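Local coordinates for protein cellulose 1,4-beta-cellobiosidase (Thermobifida fusca, PDB 4JJJ) that probably cleaves cellulose as a cellobiohydrolase, this chain being the family 48 glycoside hydrolase part of a longer protein that also carries a family 2 carbohydrate-binding module, at residues 226-231 / 422-427; 233-238 / 429-434. The protein carries 1 engineered substitution. All coordinates share one frame; numbering follows the deposited sequence.

Contact 1 of 2, residues 226-231 / 422-427; sequences DARAVQ and MERVAQ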
ATOM      1  N   ASP A 226       4.718   5.281   0.195  1.00  5.20           N
ATOM      2  CA  ASP A 226       5.816   6.235   0.372  1.00  5.04           C
ATOM      3  C   ASP A 226       6.748   6.162  -0.849  1.00  5.20           C
ATOM      4  O   ASP A 226       7.188   7.193  -1.290  1.00  5.69           O
ATOM      5  CB  ASP A 226       6.576   6.004   1.717  1.00  5.30           C
ATOM      6  CG  ASP A 226       5.845   6.515   2.893  1.00  5.50           C
ATOM      7  OD1 ASP A 226       4.616   6.449   2.947  1.00  6.53           O
ATOM      8  OD2 ASP A 226       6.477   6.876   3.872  1.00  5.80           O
ATOM      9  N   ALA A 227       6.896   5.015  -1.475  1.00  5.21           N
ATOM     10  CA  ALA A 227       7.736   4.919  -2.673  1.00  4.75           C
ATOM     11  C   ALA A 227       7.045   5.670  -3.794  1.00  4.54           C
ATOM     12  O   ALA A 227       7.670   6.334  -4.625  1.00  4.76           O
ATOM     13  CB  ALA A 227       7.970   3.449  -3.078  1.00  4.70           C
ATOM     14  N   ARG A 228       5.718   5.523  -3.933  1.00  3.93           N
ATOM     15  CA  ARG A 228       4.994   6.311  -4.960  1.00  4.08           C
ATOM     16  C   ARG A 228       5.195   7.829  -4.756  1.00  4.24           C
ATOM     17  O   ARG A 228       5.336   8.542  -5.692  1.00  3.80           O
ATOM     18  CB  ARG A 228       3.497   6.014  -4.883  1.00  3.85           C
ATOM     19  CG  ARG A 228       2.693   6.586  -6.007  1.00  3.75           C
ATOM     20  CD  ARG A 228       1.228   6.237  -5.965  1.00  3.91           C
ATOM     21  NE  ARG A 228       0.967   4.756  -6.063  1.00  3.70           N
ATOM     22  CZ  ARG A 228       0.562   3.986  -5.032  1.00  4.31           C
ATOM     23  NH1 ARG A 228       0.368   4.451  -3.819  1.00  4.45           N
ATOM     24  NH2 ARG A 228       0.308   2.734  -5.264  1.00  4.33           N
ATOM     25  N   ALA A 229       5.147   8.344  -3.548  1.00  4.70           N
ATOM     26  CA  ALA A 229       5.373   9.759  -3.230  1.00  4.85           C
ATOM     27  C   ALA A 229       6.773  10.204  -3.725  1.00  4.97           C
ATOM     28  O   ALA A 229       6.933  11.244  -4.338  1.00  5.20           O
ATOM     29  CB  ALA A 229       5.235   9.965  -1.781  1.00  5.23           C
ATOM     30  N   VAL A 230       7.793   9.382  -3.558  1.00  5.14           N
ATOM     31  CA  VAL A 230       9.098   9.644  -4.118  1.00  5.25           C
ATOM     32  C   VAL A 230       9.095   9.629  -5.630  1.00  5.02           C
ATOM     33  O   VAL A 230       9.595  10.543  -6.239  1.00  5.62           O
ATOM     34  CB  VAL A 230      10.150   8.601  -3.617  1.00  5.40           C
ATOM     35  CG1 VAL A 230      11.528   8.766  -4.333  1.00  6.48           C
ATOM     36  CG2 VAL A 230      10.321   8.677  -2.089  1.00  5.60           C
ATOM     37  N   GLN A 231       8.477   8.658  -6.256  1.00  5.78           N
ATOM     38  CA  GLN A 231       8.325   8.610  -7.660  1.00  5.83           C
ATOM     39  C   GLN A 231       7.637   9.869  -8.234  1.00  5.91           C
ATOM     40  O   GLN A 231       8.063  10.412  -9.239  1.00  5.72           O
ATOM     41  CB  GLN A 231       7.475   7.359  -8.012  1.00  5.85           C
ATOM     42  CG  GLN A 231       7.079   7.237  -9.412  1.00  6.52           C
ATOM     43  CD  GLN A 231       6.029   6.169  -9.642  1.00  6.92           C
ATOM     44  OE1 GLN A 231       5.523   5.602  -8.700  1.00  7.06           O
ATOM     45  NE2 GLN A 231       5.738   5.856 -10.930  1.00  7.16           N
ATOM     46  N   MET A 422       4.099  -2.646 -13.029  0.70  5.25           N
ATOM     47  CA  MET A 422       4.538  -2.590 -14.403  0.70  5.42           C
ATOM     48  C   MET A 422       4.623  -1.186 -14.906  0.70  5.40           C
ATOM     49  O   MET A 422       5.514  -0.883 -15.675  0.70  4.70           O
ATOM     50  CB  MET A 422       3.762  -3.466 -15.397  0.70  5.81           C
ATOM     51  CG  MET A 422       4.569  -3.906 -16.615  0.70  6.37           C
ATOM     52  SD  MET A 422       6.137  -4.741 -16.305  0.70  6.13           S
ATOM     53  CE  MET A 422       5.645  -6.119 -15.270  0.70  6.75           C
ATOM     54  N   GLU A 423       3.678  -0.344 -14.490  1.00  5.11           N
ATOM     55  CA  GLU A 423       3.747   1.111 -14.914  1.00  5.24           C
ATOM     56  C   GLU A 423       5.084   1.760 -14.486  1.00  5.14           C
ATOM     57  O   GLU A 423       5.661   2.517 -15.257  1.00  5.93           O
ATOM     58  CB  GLU A 423       2.618   1.923 -14.331  1.00  6.36           C
ATOM     59  CG  GLU A 423       2.470   3.280 -15.012  1.00  6.68           C
ATOM     60  CD  GLU A 423       1.419   4.140 -14.393  1.00  7.65           C
ATOM     61  OE1 GLU A 423       0.294   3.626 -14.211  1.00  8.97           O
ATOM     62  OE2 GLU A 423       1.754   5.291 -14.154  1.00  9.19           O
ATOM     63  N   ARG A 424       5.579   1.353 -13.324  1.00  5.02           N
ATOM     64  CA  ARG A 424       6.793   1.945 -12.837  1.00  5.11           C
ATOM     65  C   ARG A 424       7.995   1.389 -13.675  1.00  5.08           C
ATOM     66  O   ARG A 424       8.920   2.131 -13.990  1.00  4.90           O
ATOM     67  CB  ARG A 424       7.006   1.607 -11.379  1.00  4.65           C
ATOM     68  CG  ARG A 424       5.893   2.119 -10.431  1.00  4.50           C
ATOM     69  CD  ARG A 424       5.805   1.218  -9.227  1.00  4.85           C
ATOM     70  NE  ARG A 424       4.679   1.603  -8.409  1.00  5.11           N
ATOM     71  CZ  ARG A 424       4.030   0.824  -7.536  1.00  4.96           C
ATOM     72  NH1 ARG A 424       4.453  -0.371  -7.339  1.00  4.77           N
ATOM     73  NH2 ARG A 424       2.895   1.279  -6.953  1.00  5.74           N
ATOM     74  N   VAL A 425       7.913   0.089 -14.009  1.00  5.58           N
ATOM     75  CA  VAL A 425       8.914  -0.537 -14.902  1.00  5.07           C
ATOM     76  C   VAL A 425       8.891   0.155 -16.264  1.00  4.78           C
ATOM     77  O   VAL A 425       9.959   0.426 -16.832  1.00  4.98           O
ATOM     78  CB  VAL A 425       8.654  -2.064 -15.010  1.00  4.97           C
ATOM     79  CG1 VAL A 425       9.671  -2.719 -15.948  1.00  5.50           C
ATOM     80  CG2 VAL A 425       8.716  -2.671 -13.601  1.00  5.34           C
ATOM     81  N   ALA A 426       7.689   0.408 -16.821  1.00  4.72           N
ATOM     82  CA  ALA A 426       7.576   1.102 -18.068  1.00  4.92           C
ATOM     83  C   ALA A 426       8.091   2.501 -17.981  1.00  5.49           C
ATOM     84  O   ALA A 426       8.667   3.022 -18.987  1.00  4.96           O
ATOM     85  CB  ALA A 426       6.129   1.037 -18.570  1.00  5.51           C
ATOM     86  N   GLN A 427       7.824   3.180 -16.864  1.00  5.68           N
ATOM     87  CA  GLN A 427       8.315   4.536 -16.713  1.00  6.17           C
ATOM     88  C   GLN A 427       9.889   4.531 -16.713  1.00  5.93           C
ATOM     89  O   GLN A 427      10.490   5.373 -17.373  1.00  6.77           O
ATOM     90  CB  GLN A 427       7.850   5.198 -15.467  1.00  6.87           C
ATOM     91  CG  GLN A 427       6.391   5.666 -15.488  1.00  7.11           C
ATOM     92  CD  GLN A 427       6.069   6.550 -14.275  1.00  7.73           C
ATOM     93  OE1 GLN A 427       6.812   6.745 -13.344  1.00  7.68           O
ATOM     94  NE2 GLN A 427       4.876   7.035 -14.314  1.00 12.52           N
TER
HETATM   95  O   HOH W   1       3.180   4.121  -8.367  1.00  4.83           O
HETATM   96  O   HOH W   2       0.299   2.904  -8.191  1.00  4.88           O
HETATM   97  O   HOH W   3       3.775   4.370 -12.229  1.00  7.89           O

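Contact 2 of 2, residues 233-238 / 429-434; sequences MFWAHE and YYVTGD. With ZN (zinc ion), chain B; ZN (zinc ion), chain R; EDO (1,2-ethanediol), chain C.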
ATOM      1  N   MET A 233       7.775  12.811  -7.001  1.00  6.08           N
ATOM      2  CA  MET A 233       8.665  13.936  -6.916  1.00  7.27           C
ATOM      3  C   MET A 233       9.773  13.818  -7.936  1.00  6.70           C
ATOM      4  O   MET A 233      10.316  14.851  -8.384  1.00  6.07           O
ATOM      5  CB  MET A 233       9.155  14.096  -5.500  1.00  8.79           C
ATOM      6  CG  MET A 233       8.102  14.521  -4.535  1.00  9.14           C
ATOM      7  SD  MET A 233       7.095  15.964  -5.062  1.00 12.29           S
ATOM      8  CE  MET A 233       8.308  17.047  -5.385  1.00 11.10           C
ATOM      9  N   PHE A 234      10.193  12.637  -8.372  1.00  6.28           N
ATOM     10  CA  PHE A 234      11.082  12.532  -9.545  1.00  6.85           C
ATOM     11  C   PHE A 234      10.477  13.263 -10.730  1.00  6.35           C
ATOM     12  O   PHE A 234      11.062  14.081 -11.435  1.00  7.24           O
ATOM     13  CB  PHE A 234      11.334  11.085  -9.927  1.00  7.23           C
ATOM     14  CG  PHE A 234      11.962  10.934 -11.244  1.00  6.39           C
ATOM     15  CD1 PHE A 234      13.325  11.085 -11.423  1.00  7.28           C
ATOM     16  CD2 PHE A 234      11.217  10.649 -12.332  1.00  7.89           C
ATOM     17  CE1 PHE A 234      13.920  10.966 -12.667  1.00  7.34           C
ATOM     18  CE2 PHE A 234      11.753  10.509 -13.566  1.00  7.85           C
ATOM     19  CZ  PHE A 234      13.152  10.719 -13.775  1.00  7.77           C
ATOM     20  N   TRP A 235       9.197  13.021 -10.960  1.00  5.66           N
ATOM     21  CA  TRP A 235       8.483  13.643 -12.080  1.00  6.03           C
ATOM     22  C   TRP A 235       8.278  15.122 -11.888  1.00  6.43           C
ATOM     23  O   TRP A 235       8.506  15.891 -12.843  1.00  6.62           O
ATOM     24  CB  TRP A 235       7.145  12.931 -12.345  1.00  5.93           C
ATOM     25  CG  TRP A 235       7.420  11.587 -12.988  1.00  6.53           C
ATOM     26  CD1 TRP A 235       7.204  10.325 -12.425  1.00  6.26           C
ATOM     27  CD2 TRP A 235       8.014  11.374 -14.260  1.00  6.62           C
ATOM     28  NE1 TRP A 235       7.676   9.351 -13.321  1.00  7.17           N
ATOM     29  CE2 TRP A 235       8.117   9.976 -14.468  1.00  7.10           C
ATOM     30  CE3 TRP A 235       8.460  12.223 -15.272  1.00  7.00           C
ATOM     31  CZ2 TRP A 235       8.665   9.422 -15.660  1.00  7.55           C
ATOM     32  CZ3 TRP A 235       9.008  11.702 -16.391  1.00  7.22           C
ATOM     33  CH2 TRP A 235       9.144  10.269 -16.575  1.00  7.63           C
ATOM     34  N   ALA A 236       7.925  15.549 -10.684  1.00  6.82           N
ATOM     35  CA  ALA A 236       7.792  17.000 -10.423  1.00  7.38           C
ATOM     36  C   ALA A 236       9.123  17.663 -10.819  1.00  8.14           C
ATOM     37  O   ALA A 236       9.152  18.735 -11.492  1.00  8.78           O
ATOM     38  CB  ALA A 236       7.496  17.281  -8.967  1.00  7.59           C
ATOM     39  N   HIS A 237      10.254  17.057 -10.457  0.50  8.42           N
ATOM     40  CA  HIS A 237      11.614  17.598 -10.794  0.50  9.17           C
ATOM     41  C   HIS A 237      11.756  17.735 -12.290  0.50  9.19           C
ATOM     42  O   HIS A 237      12.214  18.748 -12.871  0.50 10.64           O
ATOM     43  CB  HIS A 237      12.751  16.657 -10.334  0.50  9.07           C
ATOM     44  CG  HIS A 237      14.087  17.061 -10.869  0.50  9.52           C
ATOM     45  ND1 HIS A 237      14.711  16.378 -11.857  0.50 10.62           N
ATOM     46  CD2 HIS A 237      14.847  18.141 -10.614  0.50 10.70           C
ATOM     47  CE1 HIS A 237      15.814  17.016 -12.205  0.50 10.07           C
ATOM     48  NE2 HIS A 237      15.894  18.110 -11.485  0.50 10.34           N
ATOM     49  N   GLU A 238      11.486  16.659 -12.961  1.00  9.53           N
ATOM     50  CA  GLU A 238      11.625  16.668 -14.391  1.00 10.39           C
ATOM     51  C   GLU A 238      10.788  17.773 -15.021  1.00 10.19           C
ATOM     52  O   GLU A 238      11.264  18.483 -15.924  1.00  9.59           O
ATOM     53  CB  GLU A 238      11.287  15.353 -15.058  1.00 12.13           C
ATOM     54  CG  GLU A 238      12.180  14.181 -14.555  1.00 14.17           C
ATOM     55  CD  GLU A 238      13.628  14.282 -15.012  1.00 18.66           C
ATOM     56  OE1 GLU A 238      13.850  14.080 -16.242  1.00 22.84           O
ATOM     57  OE2 GLU A 238      14.492  14.596 -14.167  1.00 23.96           O
ATOM     58  N   TYR A 429      11.815   2.353 -18.168  1.00  6.22           N
ATOM     59  CA  TYR A 429      12.171   2.060 -19.542  1.00  6.26           C
ATOM     60  C   TYR A 429      12.049   3.311 -20.428  1.00  6.35           C
ATOM     61  O   TYR A 429      12.953   3.658 -21.149  1.00  7.22           O
ATOM     62  CB  TYR A 429      11.262   0.935 -20.065  1.00  6.96           C
ATOM     63  CG  TYR A 429      11.492   0.543 -21.468  1.00  7.18           C
ATOM     64  CD1 TYR A 429      12.748   0.190 -21.953  1.00  8.11           C
ATOM     65  CD2 TYR A 429      10.454   0.584 -22.339  1.00  8.17           C
ATOM     66  CE1 TYR A 429      12.913  -0.115 -23.281  1.00  9.27           C
ATOM     67  CE2 TYR A 429      10.594   0.271 -23.685  1.00 10.35           C
ATOM     68  CZ  TYR A 429      11.832  -0.075 -24.152  1.00 10.40           C
ATOM     69  OH  TYR A 429      11.957  -0.471 -25.517  1.00 11.21           O
ATOM     70  N   TYR A 430      10.963   4.095 -20.223  1.00  6.88           N
ATOM     71  CA  TYR A 430      10.837   5.373 -20.902  1.00  7.07           C
ATOM     72  C   TYR A 430      12.007   6.294 -20.600  1.00  6.99           C
ATOM     73  O   TYR A 430      12.559   6.931 -21.546  1.00  8.41           O
ATOM     74  CB  TYR A 430       9.499   5.981 -20.557  1.00  7.59           C
ATOM     75  CG  TYR A 430       9.339   7.427 -20.931  1.00  8.51           C
ATOM     76  CD1 TYR A 430       9.445   7.833 -22.263  1.00  9.42           C
ATOM     77  CD2 TYR A 430       9.059   8.356 -19.964  1.00  8.30           C
ATOM     78  CE1 TYR A 430       9.326   9.181 -22.579  1.00  9.34           C
ATOM     79  CE2 TYR A 430       8.893   9.724 -20.305  1.00 10.12           C
ATOM     80  CZ  TYR A 430       9.049  10.124 -21.622  1.00  9.46           C
ATOM     81  OH  TYR A 430       8.835  11.496 -21.891  1.00 11.57           O
ATOM     82  N   VAL A 431      12.345   6.446 -19.333  1.00  6.58           N
ATOM     83  CA  VAL A 431      13.389   7.403 -18.909  1.00  6.90           C
ATOM     84  C   VAL A 431      14.754   7.013 -19.438  1.00  7.58           C
ATOM     85  O   VAL A 431      15.442   7.902 -20.047  1.00  8.73           O
ATOM     86  CB  VAL A 431      13.374   7.597 -17.426  1.00  7.36           C
ATOM     87  CG1 VAL A 431      14.543   8.454 -16.995  1.00  8.16           C
ATOM     88  CG2 VAL A 431      12.005   8.195 -16.975  1.00  6.76           C
ATOM     89  N   THR A 432      15.166   5.773 -19.242  1.00  7.14           N
ATOM     90  CA  THR A 432      16.582   5.401 -19.424  1.00  7.57           C
ATOM     91  C   THR A 432      16.757   4.335 -20.506  1.00  7.57           C
ATOM     92  O   THR A 432      17.936   4.047 -20.898  1.00  7.36           O
ATOM     93  CB  THR A 432      17.223   4.815 -18.117  1.00  7.67           C
ATOM     94  OG1 THR A 432      16.690   3.498 -17.898  1.00  7.92           O
ATOM     95  CG2 THR A 432      17.044   5.709 -16.928  1.00  8.25           C
ATOM     96  N   GLY A 433      15.690   3.669 -20.997  1.00  6.89           N
ATOM     97  CA  GLY A 433      15.830   2.562 -21.848  1.00  7.05           C
ATOM     98  C   GLY A 433      16.309   1.260 -21.190  1.00  6.64           C
ATOM     99  O   GLY A 433      16.649   0.266 -21.921  1.00  8.34           O
ATOM    100  N   ASP A 434      16.317   1.186 -19.867  1.00  6.55           N
ATOM    101  CA  ASP A 434      16.891   0.094 -19.073  1.00  6.11           C
ATOM    102  C   ASP A 434      16.556  -1.270 -19.725  1.00  5.68           C
ATOM    103  O   ASP A 434      15.379  -1.667 -19.780  1.00  5.97           O
ATOM    104  CB  ASP A 434      16.392   0.147 -17.626  1.00  5.79           C
ATOM    105  CG  ASP A 434      17.164  -0.769 -16.716  1.00  6.50           C
ATOM    106  OD1 ASP A 434      17.078  -2.009 -16.899  1.00  7.59           O
ATOM    107  OD2 ASP A 434      17.825  -0.194 -15.809  1.00  7.26           O
TER
HETATM  108 ZN    ZN B 727      17.987  17.545 -11.477  0.50 56.28          ZN
HETATM  109 ZN    ZN R 717      17.552  19.517 -11.088  0.50 13.49          ZN
HETATM  110  C1  EDO C 738      11.969  11.492 -19.566  1.00 35.40           C
HETATM  111  O1  EDO C 738      12.732  11.794 -20.745  1.00 44.53           O
HETATM  112  C2  EDO C 738      12.635  12.035 -18.329  1.00 36.34           C
HETATM  113  O2  EDO C 738      12.347  13.432 -18.104  1.00 30.34           O
HETATM  114  O   HOH W   4      18.693  19.457 -12.802  0.50 16.17           O
HETATM  115  O   HOH W   5      19.118  15.636 -12.271  0.50 18.16           O

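Contact 1 of 2, residues 226-231 / 422-427
Gln231 and Gln427 make the direct hydrogen bond between the two helices: Gln231 NE2 donates to Gln427 OE1 at 2.8 Å, with an N-H...O angle of 160°. The acceptor lies in the amide plane of Gln231, whereas the donor sits well above the carbonyl plane of Gln427, whose OE1 also accepts from Trp235 NE1. With CG anti to the backbone N (chi1 173°), the extended Gln231 crosses the Arg424 side chain at about a right angle, Gln231 NE2 lying 3.8 Å from Arg424 CG.

One water takes Arg424 NE (2.9 Å) and donates to Gln231 OE1 (2.8 Å); another accepts from Gln231 NE2 and reaches Glu423 OE2 weakly.

Of the like charges, Arg228 NH2 lies 3.4 Å from Arg424 NH2, at the Arg424 guanidinium edge. Arg228 also bonds Ser54, makes a cation-pi contact with Trp420 of the glycan pocket and comes within about 4 Å of the predicted proton donor Glu51, side chain to side chain. Arg424 holds the Gln327 and Gly325 carbonyls and, weakly, engineered Asn224 at the predicted nucleophile position.

The contact thus joins two helices of the (alpha/alpha)6 fold beside the active site. Their segment axes come no nearer than 12.8 Å, at 28°, so long side chains bridge them, buried beside helices 50-67 and 499-516.

Contact 2 of 2, residues 233-238 / 429-434
Two neighbouring helices of the (alpha/alpha)6 barrel meet here through an apolar cluster, near the C-terminal end of helix 416-432 and beside a zinc site on helix 223-242. Val431 CG2 is the shared contact point: it lies 3.6 Å from Trp235 CH2 and 4.1 Å from Phe234 CE2. The isopropyl group and the indole approach from opposite directions. Trp235 CH2 also reaches Tyr430 CE2 at 3.8 Å, arriving at the edge of the tyrosine ring. Phe234 CG is anti to the backbone N (chi1 167°), which sends the ring toward Val431. Within its own helix, Phe234 CE2 stands 3.7 Å above the centre of the Trp235 ring, and Glu238 CG lies over one face of Phe234.

The polar side is built on Glu238. In the conformer given, His237 ND1 donates to Glu238 OE2 at 2.9 Å, a bent bond of 136° reaching the anti side of the carboxylate, while His237 NE2 binds two zinc positions, probably alternatives as they lie only 2.1 Å apart, with Glu340 as the other protein ligand. Replacing Glu238 by an alanine is likely to leave His237 ND1 without this acceptor, the imidazole orientation resting more on the metal alone, and one Phe234 face without Glu238 CG. A 1,2-ethanediol, probably from the crystallisation liquor, lies between Glu238 and Tyr430.

Gly433, with positive phi, is the first residue to leave helical geometry after Thr432, and Asp434 N-caps helix 435-450. Helix 329-337 packs on Phe234, helix 250-263 on Met233 and His237, and helix 499-516 on Tyr429 and Tyr430.

In the fold
Contacts 1 and 2 lie on the same helix pair, 223-242 and 416-432, with their centres about 9 Å apart. The segments alternate along the chain, 226-231 and 233-238 preceding 422-427 and 429-434, so each helix advances about two turns from one contact to the next in the same direction. A probable hydrogen bond between Trp235 and Gln427 joins the two directly. The centre of contact 1 is about 12 Å from that of the chain, beside the predicted catalytic positions; contact 2 is about 22 Å out, farther from the centre, beside one of the zinc sites. The interface thus changes from hydrated and polar near the active site to apolar farther outward.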